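Local structure of erythrocyte binding antigen 140 (Plasmodium falciparum, 4GF2) at residues K199-E204 and R216-S221; L49-E54 and K60-I65; E448-V453 and F473-Q478; I24-S29 and R39-C44. The protein probably binds a sialylated receptor, glycophorin C, on host erythrocytes during invasion, and is represented here by the region carrying its two Duffy-binding-like domains. The protein carries 3 engineered substitutions. All coordinates share one frame; numbering follows the deposited sequence.

Contact 1: K199-E204 and R216-S221; sequences KDKCVE and RLPCSS
The pyrrolidine ring of Pro218 is the one ring in this contact, and it meets Lys201 through a single corner. Its CG lies 4.1 Å from Lys201 CB and 4.1 Å from Lys201 CG. The two side chains cross at about a right angle, and the lysine touches through CB and CG, the root of its chain. Although Lys201 sets off toward the proline, bends at chi2 (-46°) and chi4 carry its amino end away again.

Beside this pair, two sulfurs face each other: Cys202 SG and Cys219 SG are 3.8 Å apart. That is about van der Waals separation and far too long for a covalent link. Each sulfur is oxidised with another partner, Cys202 with Cys215 and Cys219 with Cys279, so the contact sets two disulfides against each other. The nearest CA atoms, those of Lys201 and Pro218, are 7.7 Å apart.

Helix 175-202 ends here. Val203 N still bonds Lys199 O at 2.6 Å, but Val203 itself has a positive phi (59°) and turns the chain away. In helix 213-242 the nitrogen of Pro218 carries no hydrogen and makes no bond to the preceding turn, which accounts for the kink. Arg216 reaches into the second Duffy-binding region, through salt bridges to Asp363 and Glu366.

With no hydrogen bond across and 130 Å² buried in all, the noncovalent contact is purely apolar. The firm connection between the end of one helix and the start of the next is covalent, through Cys202-Cys215, while Cys219-Cys279 ties the second helix to helix 273-279.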
loop_
_atom_site.group_PDB
_atom_site.type_symbol
_atom_site.label_atom_id
_atom_site.label_comp_id
_atom_site.label_asym_id
_atom_site.label_seq_id
_atom_site.Cartn_x
_atom_site.Cartn_y
_atom_site.Cartn_z
ATOM N N LYS A 199 -14.627 -6.455 -11.070
ATOM C CA LYS A 199 -15.496 -7.626 -10.986
ATOM C C LYS A 199 -14.956 -8.750 -11.856
ATOM O O LYS A 199 -14.816 -9.888 -11.407
ATOM C CB LYS A 199 -16.921 -7.288 -11.431
ATOM C CG LYS A 199 -17.648 -6.301 -10.535
ATOM C CD LYS A 199 -19.122 -6.664 -10.395
ATOM C CE LYS A 199 -19.928 -5.510 -9.817
ATOM N NZ LYS A 199 -21.287 -5.928 -9.372
ATOM N N ASP A 200 -14.658 -8.415 -13.103
ATOM C CA ASP A 200 -14.166 -9.380 -14.074
ATOM C C ASP A 200 -12.968 -10.165 -13.546
ATOM O O ASP A 200 -12.933 -11.394 -13.636
ATOM C CB ASP A 200 -13.776 -8.659 -15.366
ATOM C CG ASP A 200 -13.333 -9.614 -16.454
ATOM O OD1 ASP A 200 -14.074 -10.579 -16.734
ATOM O OD2 ASP A 200 -12.239 -9.405 -17.018
ATOM N N LYS A 201 -11.991 -9.453 -12.991
ATOM C CA LYS A 201 -10.731 -10.067 -12.587
ATOM C C LYS A 201 -10.756 -10.605 -11.158
ATOM O O LYS A 201 -10.031 -11.545 -10.828
ATOM C CB LYS A 201 -9.584 -9.062 -12.734
ATOM C CG LYS A 201 -9.436 -8.498 -14.139
ATOM C CD LYS A 201 -9.519 -9.598 -15.190
ATOM C CE LYS A 201 -9.274 -9.060 -16.592
ATOM N NZ LYS A 201 -7.835 -8.779 -16.838
ATOM N N CYS A 202 -11.582 -10.005 -10.308
ATOM C CA CYS A 202 -11.630 -10.394 -8.904
ATOM C C CYS A 202 -12.770 -11.371 -8.652
ATOM O O CYS A 202 -12.776 -12.083 -7.647
ATOM C CB CYS A 202 -11.787 -9.157 -8.015
ATOM S SG CYS A 202 -10.542 -7.874 -8.308
ATOM N N VAL A 203 -13.730 -11.404 -9.572
ATOM C CA VAL A 203 -14.875 -12.297 -9.452
ATOM C C VAL A 203 -15.620 -11.984 -8.155
ATOM O O VAL A 203 -16.244 -10.930 -8.044
ATOM C CB VAL A 203 -14.433 -13.772 -9.497
ATOM C CG1 VAL A 203 -15.641 -14.690 -9.604
ATOM C CG2 VAL A 203 -13.492 -13.999 -10.666
ATOM N N GLU A 204 -15.549 -12.883 -7.176
ATOM C CA GLU A 204 -16.156 -12.645 -5.868
ATOM C C GLU A 204 -15.090 -12.589 -4.776
ATOM O O GLU A 204 -15.400 -12.414 -3.598
ATOM C CB GLU A 204 -17.177 -13.737 -5.539
ATOM C CG GLU A 204 -18.360 -13.784 -6.495
ATOM C CD GLU A 204 -19.488 -14.670 -5.998
ATOM O OE1 GLU A 204 -19.236 -15.854 -5.691
ATOM O OE2 GLU A 204 -20.631 -14.179 -5.915
ATOM N N ARG A 216 -5.364 -7.253 -8.209
ATOM C CA ARG A 216 -4.808 -6.104 -7.498
ATOM C C ARG A 216 -4.549 -4.911 -8.417
ATOM O O ARG A 216 -4.531 -3.767 -7.962
ATOM C CB ARG A 216 -3.525 -6.501 -6.763
ATOM C CG ARG A 216 -3.750 -7.550 -5.683
ATOM C CD ARG A 216 -2.472 -7.896 -4.941
ATOM N NE ARG A 216 -2.040 -6.816 -4.057
ATOM C CZ ARG A 216 -2.581 -6.556 -2.871
ATOM N NH1 ARG A 216 -3.586 -7.291 -2.417
ATOM N NH2 ARG A 216 -2.121 -5.555 -2.136
ATOM N N LEU A 217 -4.353 -5.171 -9.707
ATOM C CA LEU A 217 -4.095 -4.092 -10.655
ATOM C C LEU A 217 -5.342 -3.243 -10.926
ATOM O O LEU A 217 -5.304 -2.023 -10.773
ATOM C CB LEU A 217 -3.516 -4.638 -11.961
ATOM C CG LEU A 217 -2.108 -5.240 -11.860
ATOM C CD1 LEU A 217 -1.603 -5.627 -13.242
ATOM C CD2 LEU A 217 -1.130 -4.290 -11.178
ATOM N N PRO A 218 -6.448 -3.875 -11.343
ATOM C CA PRO A 218 -7.655 -3.055 -11.509
ATOM C C PRO A 218 -8.087 -2.395 -10.195
ATOM O O PRO A 218 -8.569 -1.264 -10.208
ATOM C CB PRO A 218 -8.709 -4.057 -12.012
ATOM C CG PRO A 218 -8.149 -5.409 -11.729
ATOM C CD PRO A 218 -6.658 -5.266 -11.771
ATOM N N CYS A 219 -7.908 -3.085 -9.073
ATOM C CA CYS A 219 -8.217 -2.497 -7.772
ATOM C C CYS A 219 -7.375 -1.250 -7.557
ATOM O O CYS A 219 -7.870 -0.219 -7.102
ATOM C CB CYS A 219 -7.953 -3.495 -6.642
ATOM S SG CYS A 219 -9.130 -4.855 -6.569
ATOM N N SER A 220 -6.095 -1.357 -7.890
ATOM C CA SER A 220 -5.154 -0.260 -7.718
ATOM C C SER A 220 -5.481 0.892 -8.657
ATOM O O SER A 220 -5.430 2.058 -8.264
ATOM C CB SER A 220 -3.730 -0.750 -7.971
ATOM O OG SER A 220 -2.822 0.335 -7.997
ATOM N N SER A 221 -5.812 0.562 -9.900
ATOM C CA SER A 221 -6.180 1.576 -10.881
ATOM C C SER A 221 -7.403 2.338 -10.393
ATOM O O SER A 221 -7.459 3.563 -10.484
ATOM C CB SER A 221 -6.471 0.932 -12.239
ATOM O OG SER A 221 -5.302 0.350 -12.789
#

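Contact 2: L49-E54 and K60-I65; sequences LNSRLE and KEIFLI
Apolar contact converges on Ile62, whose CG1 and CD1 meet two residues of the loop 49-54. Leu53 CD2 comes to 3.9 Å from Ile62 CG1, the two side chains crossing at about a right angle. Ser51 adds its methylene group: Ser51 CB lies 4.0 Å from Ile62 CD1. The serine oxygen touches the isoleucine too, with Ser51 OG 3.9 Å from Ile62 CG1, a van der Waals approach without polar character.

The polar interaction runs within the loop. Leu53 N donates to Ser51 OG at 3.1 Å, with an N-H...O angle of 162°, which defines an ST turn. Ser51 can accept this bond because its OG is turned anti to its own backbone nitrogen (chi1 176°), beside the carbonyl carbon and hence toward the following residues. The same hydroxyl thus closes the turn and packs on the helix.

No hydrogen bond joins the two segments directly. The loop leads from helix 46-49 into helix 56-78 and folds back over the latter's first turns, where Ile62 also rests on Phe48. Two of its carbonyls bond helix 110-127: Ser51 O meets the hydroxyl of Tyr118, and Leu53 O that of Tyr126.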
loop_
_atom_site.group_PDB
_atom_site.type_symbol
_atom_site.label_atom_id
_atom_site.label_comp_id
_atom_site.label_asym_id
_atom_site.label_seq_id
_atom_site.Cartn_x
_atom_site.Cartn_y
_atom_site.Cartn_z
ATOM N N LEU A 49 -6.666 32.698 -35.785
ATOM C CA LEU A 49 -5.312 33.236 -35.889
ATOM C C LEU A 49 -4.791 33.254 -37.320
ATOM O O LEU A 49 -3.784 33.897 -37.609
ATOM C CB LEU A 49 -4.358 32.428 -35.010
ATOM C CG LEU A 49 -4.639 32.507 -33.510
ATOM C CD1 LEU A 49 -3.874 31.426 -32.764
ATOM C CD2 LEU A 49 -4.278 33.884 -32.975
ATOM N N ASN A 50 -5.470 32.548 -38.218
ATOM C CA ASN A 50 -5.051 32.502 -39.614
ATOM C C ASN A 50 -5.762 33.542 -40.471
ATOM O O ASN A 50 -5.586 33.577 -41.688
ATOM C CB ASN A 50 -5.295 31.110 -40.191
ATOM C CG ASN A 50 -4.493 30.040 -39.483
ATOM O OD1 ASN A 50 -3.376 30.283 -39.028
ATOM N ND2 ASN A 50 -5.064 28.847 -39.382
ATOM N N SER A 51 -6.565 34.388 -39.835
ATOM C CA SER A 51 -7.302 35.417 -40.555
ATOM C C SER A 51 -7.000 36.799 -39.991
ATOM O O SER A 51 -6.769 36.958 -38.793
ATOM C CB SER A 51 -8.805 35.141 -40.483
ATOM O OG SER A 51 -9.546 36.179 -41.105
ATOM N N ARG A 52 -6.998 37.799 -40.864
ATOM C CA ARG A 52 -6.809 39.178 -40.436
ATOM C C ARG A 52 -8.075 39.717 -39.774
ATOM O O ARG A 52 -8.053 40.777 -39.149
ATOM C CB ARG A 52 -6.432 40.054 -41.630
ATOM C CG ARG A 52 -5.141 39.638 -42.315
ATOM C CD ARG A 52 -4.898 40.445 -43.582
ATOM N NE ARG A 52 -3.669 40.040 -44.262
ATOM C CZ ARG A 52 -3.561 38.975 -45.053
ATOM N NH1 ARG A 52 -4.608 38.187 -45.274
ATOM N NH2 ARG A 52 -2.399 38.691 -45.624
ATOM N N LEU A 53 -9.176 38.979 -39.908
ATOM C CA LEU A 53 -10.452 39.390 -39.334
ATOM C C LEU A 53 -10.743 40.837 -39.720
ATOM O O LEU A 53 -11.101 41.665 -38.882
ATOM C CB LEU A 53 -10.426 39.225 -37.814
ATOM C CG LEU A 53 -10.100 37.811 -37.325
ATOM C CD1 LEU A 53 -10.040 37.761 -35.809
ATOM C CD2 LEU A 53 -11.121 36.813 -37.848
ATOM N N GLU A 54 -10.591 41.122 -41.011
ATOM C CA GLU A 54 -10.654 42.486 -41.528
ATOM C C GLU A 54 -11.968 43.166 -41.171
ATOM O O GLU A 54 -11.988 44.338 -40.796
ATOM C CB GLU A 54 -10.477 42.499 -43.051
ATOM C CG GLU A 54 -9.348 41.617 -43.571
ATOM C CD GLU A 54 -9.800 40.197 -43.863
ATOM O OE1 GLU A 54 -11.022 39.977 -43.979
ATOM O OE2 GLU A 54 -8.938 39.301 -43.966
ATOM N N LYS A 60 -17.443 36.728 -38.409
ATOM C CA LYS A 60 -18.586 35.827 -38.371
ATOM C C LYS A 60 -18.270 34.561 -39.155
ATOM O O LYS A 60 -18.511 33.450 -38.684
ATOM C CB LYS A 60 -19.814 36.520 -38.963
ATOM C CG LYS A 60 -21.019 35.618 -39.165
ATOM C CD LYS A 60 -21.497 35.013 -37.856
ATOM C CE LYS A 60 -22.772 34.204 -38.046
ATOM N NZ LYS A 60 -23.942 35.053 -38.421
ATOM N N GLU A 61 -17.720 34.743 -40.351
ATOM C CA GLU A 61 -17.401 33.627 -41.230
ATOM C C GLU A 61 -16.413 32.670 -40.575
ATOM O O GLU A 61 -16.547 31.451 -40.691
ATOM C CB GLU A 61 -16.814 34.139 -42.544
ATOM C CG GLU A 61 -16.386 33.033 -43.493
ATOM C CD GLU A 61 -15.476 33.531 -44.591
ATOM O OE1 GLU A 61 -15.494 34.748 -44.872
ATOM O OE2 GLU A 61 -14.737 32.707 -45.168
ATOM N N ILE A 62 -15.417 33.226 -39.893
ATOM C CA ILE A 62 -14.401 32.416 -39.234
ATOM C C ILE A 62 -14.979 31.706 -38.016
ATOM O O ILE A 62 -14.563 30.599 -37.672
ATOM C CB ILE A 62 -13.193 33.269 -38.797
ATOM C CG1 ILE A 62 -12.521 33.905 -40.018
ATOM C CG2 ILE A 62 -12.190 32.424 -38.021
ATOM C CD1 ILE A 62 -12.025 32.904 -41.052
ATOM N N PHE A 63 -15.939 32.346 -37.361
ATOM C CA PHE A 63 -16.588 31.743 -36.209
ATOM C C PHE A 63 -17.405 30.551 -36.684
ATOM O O PHE A 63 -17.418 29.496 -36.046
ATOM C CB PHE A 63 -17.484 32.760 -35.510
ATOM C CG PHE A 63 -17.468 32.660 -34.012
ATOM C CD1 PHE A 63 -17.429 31.429 -33.381
ATOM C CD2 PHE A 63 -17.490 33.804 -33.236
ATOM C CE1 PHE A 63 -17.415 31.345 -32.001
ATOM C CE2 PHE A 63 -17.477 33.727 -31.861
ATOM C CZ PHE A 63 -17.438 32.498 -31.243
ATOM N N LEU A 64 -18.080 30.718 -37.818
ATOM C CA LEU A 64 -18.872 29.639 -38.390
ATOM C C LEU A 64 -17.976 28.452 -38.726
ATOM O O LEU A 64 -18.347 27.295 -38.509
ATOM C CB LEU A 64 -19.610 30.117 -39.640
ATOM C CG LEU A 64 -20.823 31.015 -39.384
ATOM C CD1 LEU A 64 -21.258 31.710 -40.668
ATOM C CD2 LEU A 64 -21.975 30.208 -38.800
ATOM N N ILE A 65 -16.789 28.746 -39.247
ATOM C CA ILE A 65 -15.831 27.706 -39.589
ATOM C C ILE A 65 -15.348 26.982 -38.340
ATOM O O ILE A 65 -15.180 25.764 -38.339
ATOM C CB ILE A 65 -14.621 28.287 -40.331
ATOM C CG1 ILE A 65 -15.037 28.740 -41.733
ATOM C CG2 ILE A 65 -13.504 27.251 -40.422
ATOM C CD1 ILE A 65 -13.974 29.527 -42.471
#

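Contact 3: E448-V453 and F473-Q478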
loop_
_atom_site.group_PDB
_atom_site.type_symbol
_atom_site.label_atom_id
_atom_site.label_comp_id
_atom_site.label_asym_id
_atom_site.label_seq_id
_atom_site.Cartn_x
_atom_site.Cartn_y
_atom_site.Cartn_z
ATOM N N GLU A 448 10.519 3.078 10.527
ATOM C CA GLU A 448 9.232 3.672 10.189
ATOM C C GLU A 448 8.073 2.681 10.330
ATOM O O GLU A 448 6.919 3.090 10.419
ATOM C CB GLU A 448 9.264 4.219 8.761
ATOM C CG GLU A 448 10.269 5.343 8.545
ATOM C CD GLU A 448 10.525 5.625 7.073
ATOM O OE1 GLU A 448 9.862 4.996 6.222
ATOM O OE2 GLU A 448 11.393 6.470 6.769
ATOM N N ASN A 449 8.376 1.385 10.354
ATOM C CA ASN A 449 7.323 0.367 10.391
ATOM C C ASN A 449 7.374 -0.575 11.593
ATOM O O ASN A 449 6.436 -1.334 11.825
ATOM C CB ASN A 449 7.349 -0.461 9.103
ATOM C CG ASN A 449 6.874 0.324 7.896
ATOM O OD1 ASN A 449 5.674 0.425 7.639
ATOM N ND2 ASN A 449 7.815 0.885 7.145
ATOM N N LYS A 450 8.456 -0.523 12.359
ATOM C CA LYS A 450 8.672 -1.483 13.436
ATOM C C LYS A 450 7.606 -1.391 14.530
ATOM O O LYS A 450 7.369 -2.356 15.253
ATOM C CB LYS A 450 10.057 -1.283 14.051
ATOM C CG LYS A 450 10.240 0.063 14.728
ATOM C CD LYS A 450 11.622 0.191 15.334
ATOM C CE LYS A 450 11.781 1.515 16.050
ATOM N NZ LYS A 450 13.139 1.657 16.634
ATOM N N GLU A 451 6.971 -0.229 14.651
ATOM C CA GLU A 451 5.943 -0.026 15.666
ATOM C C GLU A 451 4.667 -0.798 15.328
ATOM O O GLU A 451 4.132 -1.528 16.164
ATOM C CB GLU A 451 5.636 1.465 15.824
ATOM C CG GLU A 451 6.797 2.275 16.384
ATOM C CD GLU A 451 6.494 3.760 16.464
ATOM O OE1 GLU A 451 5.441 4.187 15.942
ATOM O OE2 GLU A 451 7.310 4.503 17.053
ATOM N N ASN A 452 4.181 -0.635 14.104
ATOM C CA ASN A 452 3.016 -1.384 13.653
ATOM C C ASN A 452 3.257 -2.890 13.695
ATOM O O ASN A 452 2.356 -3.664 14.018
ATOM C CB ASN A 452 2.620 -0.961 12.237
ATOM C CG ASN A 452 1.802 0.314 12.218
ATOM O OD1 ASN A 452 1.043 0.594 13.146
ATOM N ND2 ASN A 452 1.949 1.094 11.153
ATOM N N VAL A 453 4.474 -3.308 13.369
ATOM C CA VAL A 453 4.805 -4.723 13.397
ATOM C C VAL A 453 4.605 -5.249 14.813
ATOM O O VAL A 453 4.012 -6.307 15.015
ATOM C CB VAL A 453 6.254 -4.981 12.943
ATOM C CG1 VAL A 453 6.641 -6.435 13.190
ATOM C CG2 VAL A 453 6.421 -4.626 11.475
ATOM N N PHE A 473 15.234 -4.685 22.923
ATOM C CA PHE A 473 15.572 -6.082 22.693
ATOM C C PHE A 473 15.993 -6.309 21.244
ATOM O O PHE A 473 16.948 -7.039 20.970
ATOM C CB PHE A 473 14.386 -6.978 23.045
ATOM C CG PHE A 473 14.688 -8.442 22.949
ATOM C CD1 PHE A 473 15.611 -9.027 23.800
ATOM C CD2 PHE A 473 14.046 -9.238 22.013
ATOM C CE1 PHE A 473 15.890 -10.374 23.717
ATOM C CE2 PHE A 473 14.321 -10.585 21.925
ATOM C CZ PHE A 473 15.244 -11.157 22.778
ATOM N N GLN A 474 15.284 -5.669 20.322
ATOM C CA GLN A 474 15.564 -5.817 18.899
ATOM C C GLN A 474 16.927 -5.236 18.531
ATOM O O GLN A 474 17.527 -5.631 17.532
ATOM C CB GLN A 474 14.462 -5.145 18.075
ATOM C CG GLN A 474 14.704 -5.159 16.575
ATOM C CD GLN A 474 15.097 -3.795 16.033
ATOM O OE1 GLN A 474 14.563 -2.768 16.459
ATOM N NE2 GLN A 474 16.035 -3.779 15.088
ATOM N N LYS A 475 17.414 -4.300 19.339
ATOM C CA LYS A 475 18.705 -3.668 19.079
ATOM C C LYS A 475 19.882 -4.534 19.531
ATOM O O LYS A 475 21.029 -4.253 19.187
ATOM C CB LYS A 475 18.783 -2.298 19.762
ATOM C CG LYS A 475 17.839 -1.256 19.185
ATOM C CD LYS A 475 18.310 0.153 19.515
ATOM C CE LYS A 475 17.391 1.215 18.925
ATOM N NZ LYS A 475 16.142 1.395 19.715
ATOM N N ILE A 476 19.600 -5.583 20.299
ATOM C CA ILE A 476 20.649 -6.472 20.789
ATOM C C ILE A 476 21.107 -7.432 19.696
ATOM O O ILE A 476 20.279 -8.081 19.056
ATOM C CB ILE A 476 20.161 -7.301 21.989
ATOM C CG1 ILE A 476 19.917 -6.389 23.192
ATOM C CG2 ILE A 476 21.179 -8.378 22.346
ATOM C CD1 ILE A 476 19.419 -7.116 24.418
ATOM N N PRO A 477 22.429 -7.529 19.482
ATOM C CA PRO A 477 22.967 -8.462 18.490
ATOM C C PRO A 477 22.236 -9.798 18.505
ATOM O O PRO A 477 22.064 -10.414 19.558
ATOM C CB PRO A 477 24.420 -8.626 18.929
ATOM C CG PRO A 477 24.766 -7.299 19.501
ATOM C CD PRO A 477 23.503 -6.782 20.160
ATOM N N GLN A 478 21.798 -10.225 17.328
ATOM C CA GLN A 478 20.990 -11.427 17.185
ATOM C C GLN A 478 21.589 -12.621 17.932
ATOM O O GLN A 478 20.903 -13.272 18.716
ATOM C CB GLN A 478 20.834 -11.756 15.702
ATOM C CG GLN A 478 19.868 -12.878 15.407
ATOM C CD GLN A 478 19.616 -13.027 13.924
ATOM O OE1 GLN A 478 20.550 -13.016 13.124
ATOM N NE2 GLN A 478 18.348 -13.146 13.544
#
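Lys450 NZ lies 4.3 Å from Lys475 NZ, and the group that reconciles the two charges is Asp471, one turn earlier in helix 470-475 and outside both segments. Each lysine forms a salt bridge with a different carboxylate oxygen of this outside residue, Lys450 with Asp471 OD1 and Lys475 with Asp471 OD2; none runs between the segments themselves. A longer, weak ion pair also joins Lys450 to Asp447. The paired ammonium groups should therefore be read as a gathering round an anion, and their proximity probably keeps Asp471 ionised.

The torsions explain how the lysines arrive. Lys450 is fully extended from CA to NZ, with chi2, chi3 and chi4 all close to 180°, so its amino group is carried straight across to the other helix. Lys475 leaves the backbone neither toward nor away from Lys450, and a bend at chi4 (78°) brings its end nearer.

Gln474 faces the same lysine more loosely. Its OE1 stands 4.3 Å from Lys450 CD, against the aliphatic part of the chain, and receives a weak hydrogen bond from Trp446 NE1. No hydrogen bond runs directly between residues 448-453 and 473-478, and only 70 Å² is buried, consistent with the 9.8 Å between their nearest CA atoms, those of Lys450 and Gln474.

Lys450 O bonds the hydroxyl of Tyr399 on helix 388-407, and Gln474 packs on Ala403 of that helix. One aspartate thus bridges two lysines where the long helix 435-457 meets the short helix 470-475, at a partly buried position within the helical second Duffy-binding-like domain.

Contact 4: I24-S29 and R39-C44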
loop_
_atom_site.group_PDB
_atom_site.type_symbol
_atom_site.label_atom_id
_atom_site.label_comp_id
_atom_site.label_asym_id
_atom_site.label_seq_id
_atom_site.Cartn_x
_atom_site.Cartn_y
_atom_site.Cartn_z
ATOM N N ILE A 24 -7.320 18.495 -16.530
ATOM C CA ILE A 24 -5.997 18.955 -16.143
ATOM C C ILE A 24 -6.101 20.140 -15.197
ATOM O O ILE A 24 -6.697 21.168 -15.524
ATOM C CB ILE A 24 -5.162 19.336 -17.375
ATOM C CG1 ILE A 24 -5.037 18.132 -18.311
ATOM C CG2 ILE A 24 -3.778 19.801 -16.958
ATOM C CD1 ILE A 24 -5.358 18.449 -19.754
ATOM N N CYS A 25 -5.519 19.985 -14.016
ATOM C CA CYS A 25 -5.556 21.029 -13.006
ATOM C C CYS A 25 -4.239 21.793 -12.966
ATOM O O CYS A 25 -3.166 21.196 -12.929
ATOM C CB CYS A 25 -5.869 20.426 -11.638
ATOM S SG CYS A 25 -7.470 19.582 -11.583
ATOM N N ARG A 26 -4.341 23.118 -12.997
ATOM C CA ARG A 26 -3.187 23.999 -12.895
ATOM C C ARG A 26 -3.586 25.223 -12.082
ATOM O O ARG A 26 -4.773 25.484 -11.891
ATOM C CB ARG A 26 -2.726 24.449 -14.281
ATOM C CG ARG A 26 -2.468 23.321 -15.265
ATOM C CD ARG A 26 -2.029 23.868 -16.619
ATOM N NE ARG A 26 -3.078 24.660 -17.265
ATOM C CZ ARG A 26 -3.946 24.190 -18.161
ATOM N NH1 ARG A 26 -3.914 22.918 -18.544
ATOM N NH2 ARG A 26 -4.858 25.001 -18.682
ATOM N N GLU A 27 -2.602 25.975 -11.603
ATOM C CA GLU A 27 -2.892 27.245 -10.948
ATOM C C GLU A 27 -2.693 28.381 -11.947
ATOM O O GLU A 27 -1.694 28.416 -12.666
ATOM C CB GLU A 27 -2.021 27.448 -9.702
ATOM C CG GLU A 27 -0.551 27.698 -9.984
ATOM C CD GLU A 27 0.228 28.085 -8.735
ATOM O OE1 GLU A 27 -0.299 27.903 -7.616
ATOM O OE2 GLU A 27 1.367 28.578 -8.874
ATOM N N ASN A 28 -3.658 29.294 -12.002
ATOM C CA ASN A 28 -3.576 30.442 -12.899
ATOM C C ASN A 28 -2.767 31.584 -12.284
ATOM O O ASN A 28 -2.172 31.429 -11.218
ATOM C CB ASN A 28 -4.979 30.920 -13.287
ATOM C CG ASN A 28 -5.769 31.448 -12.106
ATOM O OD1 ASN A 28 -5.205 31.955 -11.131
ATOM N ND2 ASN A 28 -7.090 31.338 -12.191
ATOM N N SER A 29 -2.751 32.729 -12.961
ATOM C CA SER A 29 -1.928 33.861 -12.541
ATOM C C SER A 29 -2.231 34.309 -11.114
ATOM O O SER A 29 -1.346 34.781 -10.407
ATOM C CB SER A 29 -2.112 35.040 -13.502
ATOM O OG SER A 29 -3.469 35.443 -13.559
ATOM N N ARG A 39 -11.220 18.623 -23.578
ATOM C CA ARG A 39 -12.101 19.027 -24.663
ATOM C C ARG A 39 -12.005 20.534 -24.881
ATOM O O ARG A 39 -11.996 21.005 -26.016
ATOM C CB ARG A 39 -13.549 18.629 -24.374
ATOM C CG ARG A 39 -14.524 19.050 -25.479
ATOM C CD ARG A 39 -15.968 19.026 -25.006
ATOM N NE ARG A 39 -16.117 19.664 -23.703
ATOM C CZ ARG A 39 -16.085 20.976 -23.492
ATOM N NH1 ARG A 39 -15.911 21.821 -24.498
ATOM N NH2 ARG A 39 -16.226 21.442 -22.261
ATOM N N LYS A 40 -11.931 21.286 -23.786
ATOM C CA LYS A 40 -11.805 22.738 -23.856
ATOM C C LYS A 40 -10.409 23.145 -24.325
ATOM O O LYS A 40 -10.254 24.076 -25.111
ATOM C CB LYS A 40 -12.100 23.368 -22.493
ATOM C CG LYS A 40 -11.854 24.871 -22.433
ATOM C CD LYS A 40 -12.736 25.612 -23.432
ATOM C CE LYS A 40 -12.695 27.122 -23.221
ATOM N NZ LYS A 40 -11.360 27.707 -23.523
ATOM N N ILE A 41 -9.394 22.445 -23.840
ATOM C CA ILE A 41 -8.021 22.717 -24.251
ATOM C C ILE A 41 -7.871 22.618 -25.768
ATOM O O ILE A 41 -7.135 23.396 -26.375
ATOM C CB ILE A 41 -7.033 21.759 -23.555
ATOM C CG1 ILE A 41 -6.933 22.109 -22.070
ATOM C CG2 ILE A 41 -5.647 21.836 -24.192
ATOM C CD1 ILE A 41 -6.205 21.083 -21.255
ATOM N N GLN A 42 -8.586 21.676 -26.377
ATOM C CA GLN A 42 -8.450 21.426 -27.810
ATOM C C GLN A 42 -9.564 22.051 -28.643
ATOM O O GLN A 42 -9.679 21.776 -29.839
ATOM C CB GLN A 42 -8.395 19.925 -28.080
ATOM C CG GLN A 42 -7.155 19.250 -27.519
ATOM C CD GLN A 42 -6.853 17.936 -28.206
ATOM O OE1 GLN A 42 -7.567 16.947 -28.028
ATOM N NE2 GLN A 42 -5.796 17.919 -29.004
ATOM N N LEU A 43 -10.384 22.886 -28.014
ATOM C CA LEU A 43 -11.444 23.587 -28.725
ATOM C C LEU A 43 -10.882 24.205 -29.999
ATOM O O LEU A 43 -9.806 24.801 -29.983
ATOM C CB LEU A 43 -12.048 24.673 -27.837
ATOM C CG LEU A 43 -13.339 25.313 -28.357
ATOM C CD1 LEU A 43 -14.513 24.336 -28.275
ATOM C CD2 LEU A 43 -13.651 26.601 -27.598
ATOM N N CYS A 44 -11.606 24.056 -31.103
ATOM C CA CYS A 44 -11.109 24.492 -32.403
ATOM C C CYS A 44 -11.155 26.011 -32.547
ATOM O O CYS A 44 -12.211 26.584 -32.791
ATOM C CB CYS A 44 -11.920 23.843 -33.522
ATOM S SG CYS A 44 -11.367 24.307 -35.170
#
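Apolar contact is made by the end of Ile41, whose CD1 points to strand 23-27 and approaches both Ile24 and Arg26. The modelled separation from Ile24 CD1 is too short for two carbons, so this contact is doubtful in detail. The CB atoms of Ile24 and Ile41 each point to the other segment, and the side chains cross at about a right angle. The nearest CA atoms, Ile24 CA and Ile41 CA, remain 9.2 Å apart.

The second kind of contact is between an alkyl group and a guanidinium. As modelled, and subject to the same doubt about the methyl position, Ile41 CD1 lies at the edge of the Arg26 guanidinium, in its plane, 4.0 Å from Arg26 NH1. The arginine chain is bent at chi3 (-64°). No hydrogen bond spans the two segments.

Covalent and backbone bonds order the strand. Ile24 and Arg26 pair with Val36 and Val34, and between them Cys25 forms a disulfide with Cys35. This is an antiparallel beta hairpin, 23-27 with 33-37, stapled by a cross-strand disulfide and touched on one side by the short helix 38-41 that follows it in the chain.

Overall arrangement
Contacts 4, 2 and 1 follow one another along the N-terminal half, and contact 3 lies in the second Duffy-binding-like domain. Contacts 2 and 4 are neighbours, their nearest atoms about 5 Å apart without touching. Contact 1 is nearest the middle of the molecule, its centre about 15 Å from that of the chain, with nearest atoms about 16 Å from contact 4 and about 14 Å from contact 3. Contacts 2 and 3 are on opposite sides of the chain centre, their own centres about 72 Å apart. A bound glycerol, probably from crystallisation, sits about 4 Å from the Cys219 side chain in contact 1; it does not establish a receptor site.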